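Local coordinates for protein malonate decarboxylase subunit alpha (Acinetobacter baumannii ATCC 17978, PDB 6MPR) that probably acts as the acyl-carrier-protein transferase subunit of malonate decarboxylase, exchanging acetyl for malonyl groups while the enzyme breaks malonate down to acetate and carbon dioxide, at residues Y37-V41 with V42-Q46; N171-T174 with G175-T178; Q432-E435 with T436-G440. One frame throughout, in Å; residues are numbered along the deposited sequence.

Interaction 1 of 3, residues Y37-V41 with V42-Q46; sequences YTDGV and VIPTQ
T38 and I43 meet on one side of a tight turn, CG2 of T38 lying 3.6 Å from CG1 of I43 where the two side chains cross at a slant. The first torsion of T38 (chi1 69°) sets its two branches to different tasks: CG2, opposite the carbonyl carbon, faces I43, while OG1, held between the backbone N and the carbonyl carbon, donates to G40 O at 2.8 Å and so ties T38 to the corner of the turn. The turn from D39 to V42 is of type II', with G40 at its first corner in a positive-phi conformation that glycine adopts readily. It is closed by a single antiparallel hydrogen-bonded pair: D39 N donates to V42 O at 2.9 Å, and V42 N returns a bond of 3.1 Å to D39 O, reaching it from well above the carbonyl plane. CB of V42 packs 3.7 Å from that same D39 O. Beyond the pair, P44 lays its ring against the incoming chain, CD resting 3.2 Å from Y37 O. The turn delivers the chain from helix 22-34 into strand 42-43, an outermost strand of the parallel sheet, where V41 and I43 bond through their backbones to V222 of strand 221-224. V42 packs on V222, I43 on Y221 and V223, and both Y37 and I43 touch V51 of helix 48-55.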
# COMPACT_ATOMS: atom_id res chain seq x y z
N TYR A 37 6.38 21.72 -32.75
CA TYR A 37 7.59 20.94 -32.93
C TYR A 37 7.35 19.45 -33.08
O TYR A 37 8.28 18.72 -33.41
CB TYR A 37 8.56 21.16 -31.77
CG TYR A 37 8.89 22.60 -31.52
CD1 TYR A 37 9.64 23.33 -32.43
CD2 TYR A 37 8.46 23.24 -30.36
CE1 TYR A 37 9.95 24.65 -32.21
CE2 TYR A 37 8.76 24.58 -30.13
CZ TYR A 37 9.50 25.28 -31.06
OH TYR A 37 9.82 26.60 -30.86
N THR A 38 6.13 18.97 -32.83
CA THR A 38 5.86 17.55 -32.83
C THR A 38 4.99 17.17 -34.02
O THR A 38 4.39 18.01 -34.71
CB THR A 38 5.17 17.11 -31.53
OG1 THR A 38 3.85 17.67 -31.51
CG2 THR A 38 5.96 17.58 -30.31
N ASP A 39 4.96 15.86 -34.26
CA ASP A 39 4.02 15.26 -35.20
C ASP A 39 2.95 14.58 -34.35
O ASP A 39 3.00 13.39 -34.05
CB ASP A 39 4.74 14.30 -36.14
CG ASP A 39 5.86 14.97 -36.89
OD1 ASP A 39 5.62 16.02 -37.53
OD2 ASP A 39 7.00 14.47 -36.84
N GLY A 40 1.98 15.39 -33.91
CA GLY A 40 0.99 14.92 -32.97
C GLY A 40 1.62 14.61 -31.63
O GLY A 40 2.26 15.47 -31.01
N VAL A 41 1.45 13.37 -31.17
CA VAL A 41 2.02 12.92 -29.91
C VAL A 41 3.53 12.72 -30.02
O VAL A 41 4.23 12.75 -28.99
CB VAL A 41 1.30 11.62 -29.48
CG1 VAL A 41 1.84 11.10 -28.18
CG2 VAL A 41 -0.21 11.86 -29.37
N VAL A 42 4.07 12.53 -31.22
CA VAL A 42 5.45 12.08 -31.39
C VAL A 42 6.38 13.28 -31.47
O VAL A 42 6.30 14.08 -32.40
CB VAL A 42 5.59 11.20 -32.64
CG1 VAL A 42 7.01 10.67 -32.75
CG2 VAL A 42 4.59 10.05 -32.60
N ILE A 43 7.28 13.39 -30.49
CA ILE A 43 8.37 14.38 -30.54
C ILE A 43 9.51 13.80 -31.37
O ILE A 43 9.98 12.70 -31.06
CB ILE A 43 8.86 14.70 -29.14
CG1 ILE A 43 7.75 15.21 -28.23
CG2 ILE A 43 10.03 15.68 -29.21
CD1 ILE A 43 8.17 15.16 -26.76
N PRO A 44 10.00 14.50 -32.39
CA PRO A 44 11.21 14.05 -33.08
C PRO A 44 12.37 13.97 -32.09
O PRO A 44 12.54 14.83 -31.23
CB PRO A 44 11.44 15.14 -34.13
CG PRO A 44 10.11 15.78 -34.31
CD PRO A 44 9.45 15.74 -32.98
N THR A 45 13.14 12.88 -32.20
CA THR A 45 14.22 12.64 -31.25
C THR A 45 15.15 13.83 -31.15
O THR A 45 15.56 14.23 -30.05
CB THR A 45 14.98 11.38 -31.66
OG1 THR A 45 14.05 10.30 -31.73
CG2 THR A 45 16.08 11.03 -30.65
N GLN A 46 15.44 14.46 -32.28
CA GLN A 46 16.38 15.57 -32.32
C GLN A 46 15.86 16.81 -31.61
O GLN A 46 16.65 17.70 -31.28
CB GLN A 46 16.73 15.90 -33.78
CG GLN A 46 15.52 16.09 -34.70
CD GLN A 46 14.98 14.80 -35.30
OE1 GLN A 46 15.07 13.73 -34.69
NE2 GLN A 46 14.42 14.89 -36.50

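Interaction 2 of 3, residues N171-T174 with G175-T178; sequences NIYT and GPST
The Y173 ring lies against the backbone of G175, with G175 N 3.6 Å above one face and offset toward the rim. CG of Y173 stands opposite the backbone N (chi1 172°), which sends the ring forward along the chain until CE1 comes 3.4 Å from G175 CA. The phenol end continues to P176, whose CD is 3.7 Å from Y173 OH; the tyrosine and proline side chains meet at a slant. T174 and T178 pair through their hydroxyls, their side chains crossing at about a right angle. T174 OG1 donates to T178 OG1 at 2.7 Å, and T178 OG1 in turn donates to G175 O, also at 2.7 Å, in the carbonyl plane and on a lone pair. That carbonyl also accepts from T178 N, taking both donors of the threonine; accepting from T174 and donating to G175 together hold the T178 hydroxyl in place. The turn is closed more loosely by a weak bond from S177 N to T174 O, which also accepts from a water. D213 OD2 takes the backbone N-H groups of T174 and G175, while K70 bonds S177 O and S348 bonds P176 O. This buried bend leads from strand 172-173, an edge of a small three-stranded sheet in which Y173 bonds through its backbone to M165 of strand 165-166, toward helix 181-189.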
# COMPACT_ATOMS: atom_id res chain seq x y z
N ASN A 171 -0.32 5.10 -26.72
CA ASN A 171 -0.38 3.84 -25.98
C ASN A 171 1.04 3.30 -25.77
O ASN A 171 1.84 3.29 -26.71
CB ASN A 171 -1.21 2.80 -26.74
CG ASN A 171 -2.68 3.16 -26.82
OD1 ASN A 171 -3.36 3.24 -25.79
ND2 ASN A 171 -3.18 3.35 -28.04
N ILE A 172 1.35 2.84 -24.56
CA ILE A 172 2.70 2.41 -24.22
C ILE A 172 2.70 0.94 -23.85
O ILE A 172 1.86 0.48 -23.07
CB ILE A 172 3.32 3.22 -23.05
CG1 ILE A 172 3.05 4.73 -23.20
CG2 ILE A 172 4.82 2.97 -23.00
CD1 ILE A 172 3.78 5.38 -24.37
N TYR A 173 3.66 0.21 -24.38
CA TYR A 173 4.00 -1.12 -23.90
C TYR A 173 5.24 -1.01 -23.01
O TYR A 173 6.30 -0.57 -23.48
CB TYR A 173 4.26 -2.07 -25.07
CG TYR A 173 4.80 -3.42 -24.65
CD1 TYR A 173 4.07 -4.25 -23.81
CD2 TYR A 173 6.06 -3.85 -25.08
CE1 TYR A 173 4.57 -5.48 -23.41
CE2 TYR A 173 6.57 -5.08 -24.69
CZ TYR A 173 5.82 -5.89 -23.85
OH TYR A 173 6.31 -7.11 -23.45
N THR A 174 5.09 -1.35 -21.72
CA THR A 174 6.22 -1.36 -20.79
C THR A 174 6.68 -2.76 -20.40
O THR A 174 7.82 -2.92 -19.94
CB THR A 174 5.86 -0.57 -19.51
OG1 THR A 174 4.63 -1.06 -18.95
CG2 THR A 174 5.69 0.90 -19.81
N GLY A 175 5.83 -3.78 -20.53
CA GLY A 175 6.24 -5.17 -20.49
C GLY A 175 6.86 -5.61 -19.17
O GLY A 175 6.41 -5.21 -18.08
N PRO A 176 7.90 -6.44 -19.24
CA PRO A 176 8.56 -6.89 -18.01
C PRO A 176 9.08 -5.76 -17.15
O PRO A 176 9.20 -5.92 -15.93
CB PRO A 176 9.72 -7.77 -18.52
CG PRO A 176 9.26 -8.23 -19.89
CD PRO A 176 8.45 -7.08 -20.45
N SER A 177 9.37 -4.59 -17.73
CA SER A 177 9.91 -3.48 -16.96
C SER A 177 8.87 -2.41 -16.66
O SER A 177 9.20 -1.22 -16.57
CB SER A 177 11.12 -2.88 -17.69
OG SER A 177 12.15 -3.82 -17.70
N THR A 178 7.60 -2.83 -16.52
CA THR A 178 6.54 -1.91 -16.11
C THR A 178 6.91 -1.18 -14.81
O THR A 178 6.82 0.05 -14.74
CB THR A 178 5.23 -2.69 -15.97
OG1 THR A 178 4.81 -3.15 -17.28
CG2 THR A 178 4.15 -1.80 -15.39
O HOH W 1 9.31 -0.53 -19.97

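Interaction 3 of 3, residues Q432-E435 with T436-G440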
# COMPACT_ATOMS: atom_id res chain seq x y z
N GLN A 432 16.57 -9.48 10.26
CA GLN A 432 17.86 -8.89 9.87
C GLN A 432 18.90 -10.00 9.85
O GLN A 432 19.28 -10.52 10.91
CB GLN A 432 18.28 -7.77 10.82
CG GLN A 432 17.67 -6.44 10.50
CD GLN A 432 18.30 -5.78 9.28
OE1 GLN A 432 17.88 -4.71 8.85
NE2 GLN A 432 19.31 -6.42 8.71
N MET A 433 19.38 -10.34 8.66
CA MET A 433 20.32 -11.44 8.44
C MET A 433 21.64 -10.81 8.00
O MET A 433 21.77 -10.38 6.85
CB MET A 433 19.79 -12.42 7.40
CG MET A 433 20.75 -13.50 6.99
SD MET A 433 19.95 -14.54 5.73
CE MET A 433 20.99 -15.96 5.78
N VAL A 434 22.61 -10.75 8.91
CA VAL A 434 23.77 -9.90 8.75
C VAL A 434 24.98 -10.59 9.39
O VAL A 434 24.85 -11.19 10.47
CB VAL A 434 23.41 -8.53 9.38
CG1 VAL A 434 24.04 -8.31 10.72
CG2 VAL A 434 23.62 -7.37 8.37
N GLU A 435 26.14 -10.54 8.74
CA GLU A 435 27.35 -11.01 9.39
C GLU A 435 27.82 -9.96 10.39
O GLU A 435 27.48 -8.77 10.31
CB GLU A 435 28.46 -11.32 8.38
CG GLU A 435 28.09 -12.36 7.33
CD GLU A 435 29.08 -12.41 6.17
OE1 GLU A 435 30.28 -12.67 6.42
OE2 GLU A 435 28.64 -12.19 5.02
N THR A 436 28.60 -10.41 11.38
CA THR A 436 28.97 -9.49 12.46
C THR A 436 29.94 -8.41 11.99
O THR A 436 29.96 -7.32 12.56
CB THR A 436 29.53 -10.28 13.65
OG1 THR A 436 30.68 -11.05 13.25
CG2 THR A 436 28.44 -11.19 14.19
N PHE A 437 30.71 -8.67 10.95
CA PHE A 437 31.55 -7.65 10.34
C PHE A 437 31.25 -7.55 8.86
O PHE A 437 30.96 -8.56 8.20
CB PHE A 437 33.05 -7.93 10.55
CG PHE A 437 33.51 -7.64 11.94
CD1 PHE A 437 33.26 -8.54 12.97
CD2 PHE A 437 34.17 -6.46 12.23
CE1 PHE A 437 33.69 -8.28 14.25
CE2 PHE A 437 34.59 -6.18 13.51
CZ PHE A 437 34.36 -7.09 14.53
N GLN A 438 31.31 -6.32 8.35
CA GLN A 438 30.98 -6.02 6.97
C GLN A 438 32.18 -6.27 6.06
O GLN A 438 33.31 -6.51 6.51
CB GLN A 438 30.52 -4.57 6.85
CG GLN A 438 29.12 -4.34 7.37
CD GLN A 438 28.10 -5.19 6.64
OE1 GLN A 438 28.14 -5.31 5.41
NE2 GLN A 438 27.18 -5.79 7.38
N GLU A 439 31.92 -6.22 4.76
CA GLU A 439 33.00 -6.27 3.79
C GLU A 439 33.84 -5.00 3.95
O GLU A 439 33.32 -3.88 3.86
CB GLU A 439 32.44 -6.39 2.37
N GLY A 440 35.13 -5.18 4.21
CA GLY A 440 36.00 -4.09 4.58
C GLY A 440 36.43 -4.14 6.03
O GLY A 440 37.31 -3.36 6.42
O HOH W 2 32.55 -10.77 7.07
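From E435 the backbone leaves its extended course and bends at T436 (phi -70°, psi -25°) before F437 straightens it again, a corner that brings E435 C within 3.2 Å of F437 N without a direct hydrogen bond between the two segments. Across this corner CB of E435 lies 3.7 Å from F437 O. The glutamate chain then runs extended beyond CG, carrying the carboxylate away from the bend, and a single water joins the two parts: it donates to E435 OE1 at 3.0 Å and to F437 O at 2.9 Å. Q438 folds back toward the strand end. Its chain is bent at chi2 (-59°), which swings the amide round so that NE2 comes 4.0 Å from CG2 of V434, the two side chains crossing nearly at right angles. Both residues are modelled in two conformations, so this loose van der Waals approach applies to one of them and is tentative. In this conformer NE2 is hydrogen-bonded to T444 OG1, which also bonds E435 O and so links the two sides of the corner, while T436 directs its own hydroxyl to E478 OE2. The bend follows strand 429-433 of the mixed sheet and begins the loop leading to helix 450-458. V434 bonds through its backbone to L476 of strand 474-477, and T436 touches T477 at the end of that strand, while E435 packs on V245, H246 and M249 of helix 244-261.

All three contacts are local and come in series along the chain, neither nesting nor crossing. Nearest the N terminus, interaction 1 closes the tight turn through which helix 22-34 gives way to an outermost strand of the eight-stranded parallel sheet. Interaction 2 then shapes the exit from strand 172-173, in a smaller sheet, toward helix 181-189. These two lie on the same side of the chain's centre, with centres about 20 Å apart and no touch between them. Interaction 3, at 432-440, lies on the opposite side, where it turns the chain out of the second large sheet; its centre is about 51 Å from that of interaction 1.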